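Local coordinates for protein decaprenyl diphosphate synthase (Rhodobacter capsulatus, PDB 3MZV) that probably extends farnesyl diphosphate with isopentenyl diphosphate units, using magnesium, to give the long all-trans prenyl diphosphate needed for the side chain of isoprenoid quinones, at residues 60-65 with 74-79; 135-140 with 191-196; 238-243 with 276-281. All blocks are in the same frame, centred on the assembly; numbering follows the deposited sequence.

Interaction 1: 60-65 with 74-79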
# COMPACT_ATOMS: atom_id res chain seq x y z
N LEU B 60 -15.81 7.39 -14.06
CA LEU B 60 -15.00 7.76 -15.21
C LEU B 60 -14.59 6.51 -15.98
O LEU B 60 -14.55 6.52 -17.22
CB LEU B 60 -13.76 8.55 -14.79
CG LEU B 60 -13.97 10.07 -14.53
CD1 LEU B 60 -12.64 10.73 -14.20
CD2 LEU B 60 -14.57 10.76 -15.70
N THR B 61 -14.27 5.43 -15.24
CA THR B 61 -13.89 4.18 -15.90
C THR B 61 -15.06 3.56 -16.62
O THR B 61 -14.95 3.19 -17.79
CB THR B 61 -13.35 3.19 -14.88
OG1 THR B 61 -12.13 3.70 -14.37
CG2 THR B 61 -13.13 1.76 -15.49
N LEU B 62 -16.20 3.44 -15.92
CA LEU B 62 -17.42 2.91 -16.53
C LEU B 62 -17.83 3.71 -17.78
O LEU B 62 -18.14 3.13 -18.79
CB LEU B 62 -18.57 2.96 -15.54
CG LEU B 62 -18.39 2.13 -14.26
CD1 LEU B 62 -19.61 2.41 -13.35
CD2 LEU B 62 -18.21 0.65 -14.57
N ALA B 63 -17.86 5.04 -17.65
CA ALA B 63 -18.26 5.90 -18.76
C ALA B 63 -17.33 5.74 -19.98
O ALA B 63 -17.81 5.65 -21.14
CB ALA B 63 -18.35 7.41 -18.31
N ALA B 64 -16.04 5.70 -19.73
CA ALA B 64 -15.06 5.54 -20.81
C ALA B 64 -15.23 4.18 -21.54
O ALA B 64 -15.25 4.16 -22.78
CB ALA B 64 -13.60 5.69 -20.29
N ALA B 65 -15.41 3.10 -20.79
CA ALA B 65 -15.58 1.79 -21.38
C ALA B 65 -16.88 1.75 -22.23
O ALA B 65 -16.85 1.35 -23.38
CB ALA B 65 -15.58 0.68 -20.29
N PHE B 74 -15.61 -6.50 -17.67
CA PHE B 74 -14.43 -6.16 -16.86
C PHE B 74 -14.23 -4.67 -16.60
O PHE B 74 -13.29 -4.29 -15.91
CB PHE B 74 -13.19 -6.75 -17.49
CG PHE B 74 -13.15 -8.27 -17.41
CD1 PHE B 74 -13.33 -8.92 -16.23
CD2 PHE B 74 -12.97 -9.04 -18.55
CE1 PHE B 74 -13.30 -10.31 -16.16
CE2 PHE B 74 -12.93 -10.45 -18.48
CZ PHE B 74 -13.11 -11.05 -17.28
N HIS B 75 -15.08 -3.82 -17.15
CA HIS B 75 -15.04 -2.40 -16.80
C HIS B 75 -15.51 -2.22 -15.32
O HIS B 75 -15.10 -1.30 -14.63
CB HIS B 75 -15.86 -1.55 -17.77
CG HIS B 75 -17.30 -1.87 -17.77
ND1 HIS B 75 -17.77 -3.16 -17.85
CD2 HIS B 75 -18.40 -1.07 -17.71
CE1 HIS B 75 -19.09 -3.15 -17.80
NE2 HIS B 75 -19.50 -1.89 -17.73
N VAL B 76 -16.37 -3.11 -14.86
CA VAL B 76 -16.78 -3.15 -13.45
C VAL B 76 -15.61 -3.43 -12.49
O VAL B 76 -15.32 -2.65 -11.54
CB VAL B 76 -17.96 -4.12 -13.24
CG1 VAL B 76 -18.31 -4.16 -11.74
CG2 VAL B 76 -19.20 -3.61 -14.06
N HIS B 77 -14.85 -4.46 -12.82
CA HIS B 77 -13.63 -4.80 -12.07
C HIS B 77 -12.67 -3.61 -12.03
O HIS B 77 -12.12 -3.28 -10.98
CB HIS B 77 -12.91 -6.00 -12.67
CG HIS B 77 -13.74 -7.24 -12.75
ND1 HIS B 77 -14.91 -7.31 -13.48
CD2 HIS B 77 -13.55 -8.48 -12.22
CE1 HIS B 77 -15.41 -8.53 -13.37
NE2 HIS B 77 -14.62 -9.25 -12.59
N LEU B 78 -12.46 -2.95 -13.17
CA LEU B 78 -11.53 -1.84 -13.22
C LEU B 78 -12.01 -0.64 -12.40
O LEU B 78 -11.20 -0.01 -11.69
CB LEU B 78 -11.32 -1.41 -14.69
CG LEU B 78 -10.60 -2.48 -15.55
CD1 LEU B 78 -10.43 -2.07 -17.02
CD2 LEU B 78 -9.26 -2.74 -14.96
N ALA B 79 -13.29 -0.33 -12.52
CA ALA B 79 -13.91 0.77 -11.73
C ALA B 79 -13.80 0.49 -10.21
O ALA B 79 -13.45 1.41 -9.44
CB ALA B 79 -15.32 1.02 -12.13

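Interaction 2: 135-140 with 191-196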
# COMPACT_ATOMS: atom_id res chain seq x y z
N THR B 135 -9.25 -10.03 -14.91
CA THR B 135 -9.49 -9.48 -16.23
C THR B 135 -8.58 -10.12 -17.29
O THR B 135 -8.83 -9.94 -18.46
CB THR B 135 -9.29 -7.94 -16.32
OG1 THR B 135 -7.91 -7.64 -16.16
CG2 THR B 135 -10.08 -7.19 -15.29
N GLY B 136 -7.49 -10.75 -16.87
CA GLY B 136 -6.45 -11.22 -17.80
C GLY B 136 -5.70 -10.15 -18.60
O GLY B 136 -4.91 -10.46 -19.49
N ASN B 137 -5.92 -8.87 -18.30
CA ASN B 137 -5.32 -7.81 -19.09
C ASN B 137 -4.12 -7.22 -18.32
O ASN B 137 -4.29 -6.48 -17.33
CB ASN B 137 -6.38 -6.74 -19.42
CG ASN B 137 -5.92 -5.75 -20.43
OD1 ASN B 137 -4.97 -5.01 -20.21
ND2 ASN B 137 -6.60 -5.70 -21.55
N MET B 138 -2.90 -7.55 -18.76
CA MET B 138 -1.71 -7.05 -18.13
C MET B 138 -1.53 -5.54 -18.35
O MET B 138 -1.07 -4.85 -17.47
CB MET B 138 -0.43 -7.83 -18.59
CG MET B 138 0.17 -7.63 -19.97
SD MET B 138 1.56 -8.87 -20.38
CE MET B 138 3.06 -7.88 -20.11
N ARG B 139 -1.89 -5.03 -19.51
CA ARG B 139 -1.72 -3.63 -19.80
C ARG B 139 -2.43 -2.71 -18.78
O ARG B 139 -1.80 -1.77 -18.29
CB ARG B 139 -2.18 -3.30 -21.22
CG ARG B 139 -1.93 -1.90 -21.61
CD ARG B 139 -2.27 -1.65 -23.10
NE ARG B 139 -2.19 -0.22 -23.43
CZ ARG B 139 -2.73 0.33 -24.52
NH1 ARG B 139 -3.39 -0.43 -25.38
NH2 ARG B 139 -2.63 1.63 -24.74
N VAL B 140 -3.70 -2.97 -18.45
CA VAL B 140 -4.43 -2.10 -17.53
C VAL B 140 -3.89 -2.25 -16.10
O VAL B 140 -3.86 -1.31 -15.30
CB VAL B 140 -5.99 -2.31 -17.60
CG1 VAL B 140 -6.48 -2.01 -19.02
CG2 VAL B 140 -6.40 -3.75 -17.20
N GLY B 191 -10.54 2.31 -19.09
CA GLY B 191 -11.86 2.05 -19.66
C GLY B 191 -11.80 1.98 -21.20
O GLY B 191 -12.47 1.16 -21.83
N GLY B 192 -11.08 2.92 -21.82
CA GLY B 192 -10.83 2.83 -23.24
C GLY B 192 -10.11 1.54 -23.65
O GLY B 192 -10.43 0.92 -24.67
N ILE B 193 -9.13 1.13 -22.87
CA ILE B 193 -8.34 -0.07 -23.23
C ILE B 193 -9.15 -1.32 -23.10
O ILE B 193 -9.13 -2.19 -23.98
CB ILE B 193 -7.06 -0.19 -22.37
CG1 ILE B 193 -6.12 0.96 -22.75
CG2 ILE B 193 -6.42 -1.60 -22.49
CD1 ILE B 193 -4.89 1.14 -21.80
N ILE B 194 -9.90 -1.45 -22.01
CA ILE B 194 -10.67 -2.65 -21.82
C ILE B 194 -11.74 -2.80 -22.93
O ILE B 194 -12.11 -3.93 -23.30
CB ILE B 194 -11.26 -2.75 -20.41
CG1 ILE B 194 -11.45 -4.20 -19.99
CG2 ILE B 194 -12.60 -2.05 -20.32
CD1 ILE B 194 -10.09 -5.01 -19.70
N GLY B 195 -12.21 -1.68 -23.43
CA GLY B 195 -13.17 -1.65 -24.53
C GLY B 195 -12.54 -1.76 -25.91
O GLY B 195 -13.23 -1.70 -26.91
N GLY B 196 -11.23 -1.92 -25.98
CA GLY B 196 -10.54 -2.17 -27.24
C GLY B 196 -10.54 -0.97 -28.13
O GLY B 196 -10.49 -1.10 -29.36

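Interaction 3: 238-243 with 276-281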
# COMPACT_ATOMS: atom_id res chain seq x y z
N ASP B 238 -7.02 25.20 5.62
CA ASP B 238 -6.22 24.01 5.92
C ASP B 238 -4.87 24.01 5.20
O ASP B 238 -3.86 23.63 5.78
CB ASP B 238 -6.95 22.70 5.52
CG ASP B 238 -8.15 22.38 6.42
OD1 ASP B 238 -8.30 22.97 7.52
OD2 ASP B 238 -8.95 21.50 6.00
N ASP B 239 -4.85 24.38 3.93
CA ASP B 239 -3.61 24.33 3.19
C ASP B 239 -2.62 25.34 3.79
O ASP B 239 -1.40 25.08 3.86
CB ASP B 239 -3.83 24.63 1.71
CG ASP B 239 -4.58 23.52 0.98
OD1 ASP B 239 -4.69 22.41 1.55
OD2 ASP B 239 -5.06 23.77 -0.13
N PHE B 240 -3.16 26.49 4.20
CA PHE B 240 -2.36 27.57 4.79
C PHE B 240 -1.72 27.06 6.11
O PHE B 240 -0.52 27.10 6.27
CB PHE B 240 -3.22 28.79 5.05
CG PHE B 240 -2.44 29.99 5.56
CD1 PHE B 240 -1.53 30.65 4.75
CD2 PHE B 240 -2.65 30.45 6.84
CE1 PHE B 240 -0.81 31.76 5.25
CE2 PHE B 240 -1.96 31.55 7.34
CZ PHE B 240 -1.03 32.20 6.54
N ARG B 241 -2.55 26.54 7.00
CA ARG B 241 -2.02 25.87 8.25
C ARG B 241 -0.96 24.81 7.99
O ARG B 241 0.04 24.74 8.71
CB ARG B 241 -3.19 25.29 9.04
CG ARG B 241 -4.09 26.41 9.59
CD ARG B 241 -5.36 25.93 10.36
NE ARG B 241 -6.34 27.02 10.33
CZ ARG B 241 -7.49 27.05 9.64
NH1 ARG B 241 -7.90 26.00 8.93
NH2 ARG B 241 -8.24 28.15 9.68
N GLU B 242 -1.13 23.99 6.96
CA GLU B 242 -0.15 22.97 6.63
C GLU B 242 1.01 23.49 5.80
O GLU B 242 1.92 22.74 5.44
CB GLU B 242 -0.81 21.81 5.90
CG GLU B 242 -2.00 21.29 6.65
CD GLU B 242 -2.03 19.80 6.65
OE1 GLU B 242 -2.13 19.24 5.52
OE2 GLU B 242 -1.94 19.22 7.78
N ARG B 243 0.97 24.79 5.46
CA ARG B 243 2.07 25.45 4.80
C ARG B 243 2.36 24.84 3.44
O ARG B 243 3.52 24.83 2.97
CB ARG B 243 3.29 25.51 5.71
CG ARG B 243 2.92 26.16 7.04
CD ARG B 243 3.71 25.64 8.23
NE ARG B 243 5.15 25.86 8.07
CZ ARG B 243 6.07 25.41 8.91
NH1 ARG B 243 7.35 25.66 8.67
NH2 ARG B 243 5.71 24.71 9.98
N GLY B 276 -5.28 36.20 12.41
CA GLY B 276 -5.39 37.18 11.35
C GLY B 276 -4.51 36.87 10.13
O GLY B 276 -4.74 37.43 9.06
N ASP B 277 -3.53 36.00 10.27
CA ASP B 277 -2.56 35.73 9.21
C ASP B 277 -3.18 35.09 7.94
O ASP B 277 -2.80 35.45 6.82
CB ASP B 277 -1.39 34.91 9.72
CG ASP B 277 -0.36 35.76 10.44
OD1 ASP B 277 -0.35 37.00 10.26
OD2 ASP B 277 0.49 35.16 11.11
N LEU B 278 -4.13 34.18 8.09
CA LEU B 278 -4.86 33.73 6.90
C LEU B 278 -5.50 34.88 6.12
O LEU B 278 -5.41 34.93 4.88
CB LEU B 278 -5.92 32.66 7.25
CG LEU B 278 -6.85 32.20 6.12
CD1 LEU B 278 -6.07 31.58 4.94
CD2 LEU B 278 -7.87 31.16 6.66
N GLU B 279 -6.16 35.78 6.82
CA GLU B 279 -6.82 36.91 6.17
C GLU B 279 -5.79 37.84 5.54
O GLU B 279 -6.02 38.35 4.45
CB GLU B 279 -7.74 37.65 7.12
CG GLU B 279 -8.88 36.73 7.64
CD GLU B 279 -8.53 35.89 8.90
OE1 GLU B 279 -7.36 35.52 9.16
OE2 GLU B 279 -9.49 35.58 9.66
N HIS B 280 -4.65 38.02 6.21
CA HIS B 280 -3.56 38.80 5.62
C HIS B 280 -3.09 38.14 4.35
O HIS B 280 -2.81 38.83 3.38
CB HIS B 280 -2.38 38.96 6.58
CG HIS B 280 -2.67 39.83 7.76
ND1 HIS B 280 -3.16 41.11 7.63
CD2 HIS B 280 -2.50 39.63 9.09
CE1 HIS B 280 -3.31 41.65 8.83
NE2 HIS B 280 -2.91 40.77 9.73
N ALA B 281 -2.98 36.82 4.34
CA ALA B 281 -2.49 36.12 3.15
C ALA B 281 -3.49 36.32 2.00
O ALA B 281 -3.10 36.59 0.86
CB ALA B 281 -2.29 34.62 3.45

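Interaction 1: 60-65 with 74-79
Leu62 lays one of its methyls against the imidazole of His75, and the two side chains cross at about a right angle, with CD2 3.6 Å from His75 CD2. The setting is an antiparallel helix hairpin of the all-alpha trans-prenyl synthase fold: helix 56-67 runs up to a short turn and helix 74-96 returns beside it. The short segments come within 8.7 Å of each other at 154°. Alanines at two positions allow this spacing: Ala65 brings its CB to 3.4 Å from His75 CB, while Ala79 CB receives Leu62 CD2 at 3.8 Å. His75 carries its ring between its own backbone N and carbonyl carbon (chi1 63°), which directs the imidazole toward helix 19-32, where NE2 makes a weak hydrogen bond to Asp21. Val76, the next residue, has CG2 3.8 Å above one face of the ring, offset toward the rim, and Tyr70 meets the imidazole with its plane nearly perpendicular. The flat ring thus packs against Leu62 and Tyr70, while its far nitrogen keeps a weak polar partner. Thr61 divides its two branches in a similar way. Its hydroxyl bonds to the backbone oxygen of Ala187 in helix 169-194, so the polar atom of this buried residue is satisfied outside the hairpin. With chi1 -66° the hydroxyl stands beside the backbone N and the methyl opposite that N, facing the other helix, where Thr61 CG2 reaches to 3.7 Å from Leu78 CB and 3.6 Å from Ala79 N.

Interaction 2: 135-140 with 191-196
Ile193 and Arg139 cross at about a right angle, the isoleucine's CD1 lying 3.3 Å above one face of the guanidinium, off centre toward its rim. The contact joins two helix ends of the all-alpha prenyl synthase fold: the N-terminal end of helix 138-161 packs beside the C-terminal end of helix 169-194. Arg139 leaves with CG anti to its backbone N (chi1 -175°) and stays extended to NE; the extended chain brings its flat end over Ile193 CD1, and NH2 goes on to a salt bridge with Glu199. Ile193 and Val140 slide past each other in opposite directions, with Ile193 CG2 3.5 Å from Val140 CG1, a tight approach. Ile194 turns its CD1 across Asn137, 4.0 Å from ND2. Asparagine suits the N-cap of helix 138-161 because its short side chain puts an acceptor oxygen within reach of a backbone N-H of the first turn. Glycine suits Gly196, whose positive phi closes helix 169-194 in a Schellman motif. Ahead of the cap, Thr135 OG1 accepts from Asn137 N in an ST turn. In the cap itself, Val140 N donates to Asn137 OD1, N to O 3.0 Å, the donor tilted 26° from the carbonyl plane.

Interaction 3: 238-243 with 276-281
This is a mostly buried, largely apolar contact in which the one-turn helix 238-241 packs against the first turn of helix 277-287, far from the subunit's centre. Phe240 carries most of it. Its chi1 of -176° points the ring away from its own backbone N and across to the other helix, where CE2 comes within 3.5 Å of Leu278 N and CE1 within 3.7 Å of Ala281 CB. The small methyl of the alanine leaves room for the ring. Leu278 slides past the phenylalanine in the opposite direction, its CD1 4.0 Å from Phe240 CB. Asp277, with its CB near the ring, sends its carboxylate to a salt bridge with Arg266 in the preceding helix. Arg241 NH2 comes only to 4.3 Å from Leu278 CD2, while NH1 pairs with Asp238 OD1 at 3.4 Å. The short helix ends in a Schellman motif, Arg243 adopting positive phi and donating its N to Phe240 O. Asp239 N is hydrogen-bonded to Asp224, which with Asp221 belongs to the DDxxD sequence at the end of helix 199-224, the family's second aspartate-rich motif, where, as in relatives, the diphosphate of the allylic substrate is probably bound through magnesium ions.

How the interactions relate
Along the chain the three contacts follow in series, all within one polyprenyl synthase fold. Interactions 1 and 2 are neighbours, their centres 10 Å apart, and form one continuous packing region: Leu78 of helix 74-96 touches both Val140 and Ile194, and Ala65 CB rests 3.5 Å from Gly191 O. Helices 56-67, 74-96, 138-161 and 169-194 are thus joined at one end of the bundle. Interaction 3 lies on the opposite side of the chain's centre, about 39 Å and 44 Å from the other two between centres, where the chain has passed the second aspartate-rich motif. The contacts thus lie toward opposite ends of a single, predominantly helical subunit.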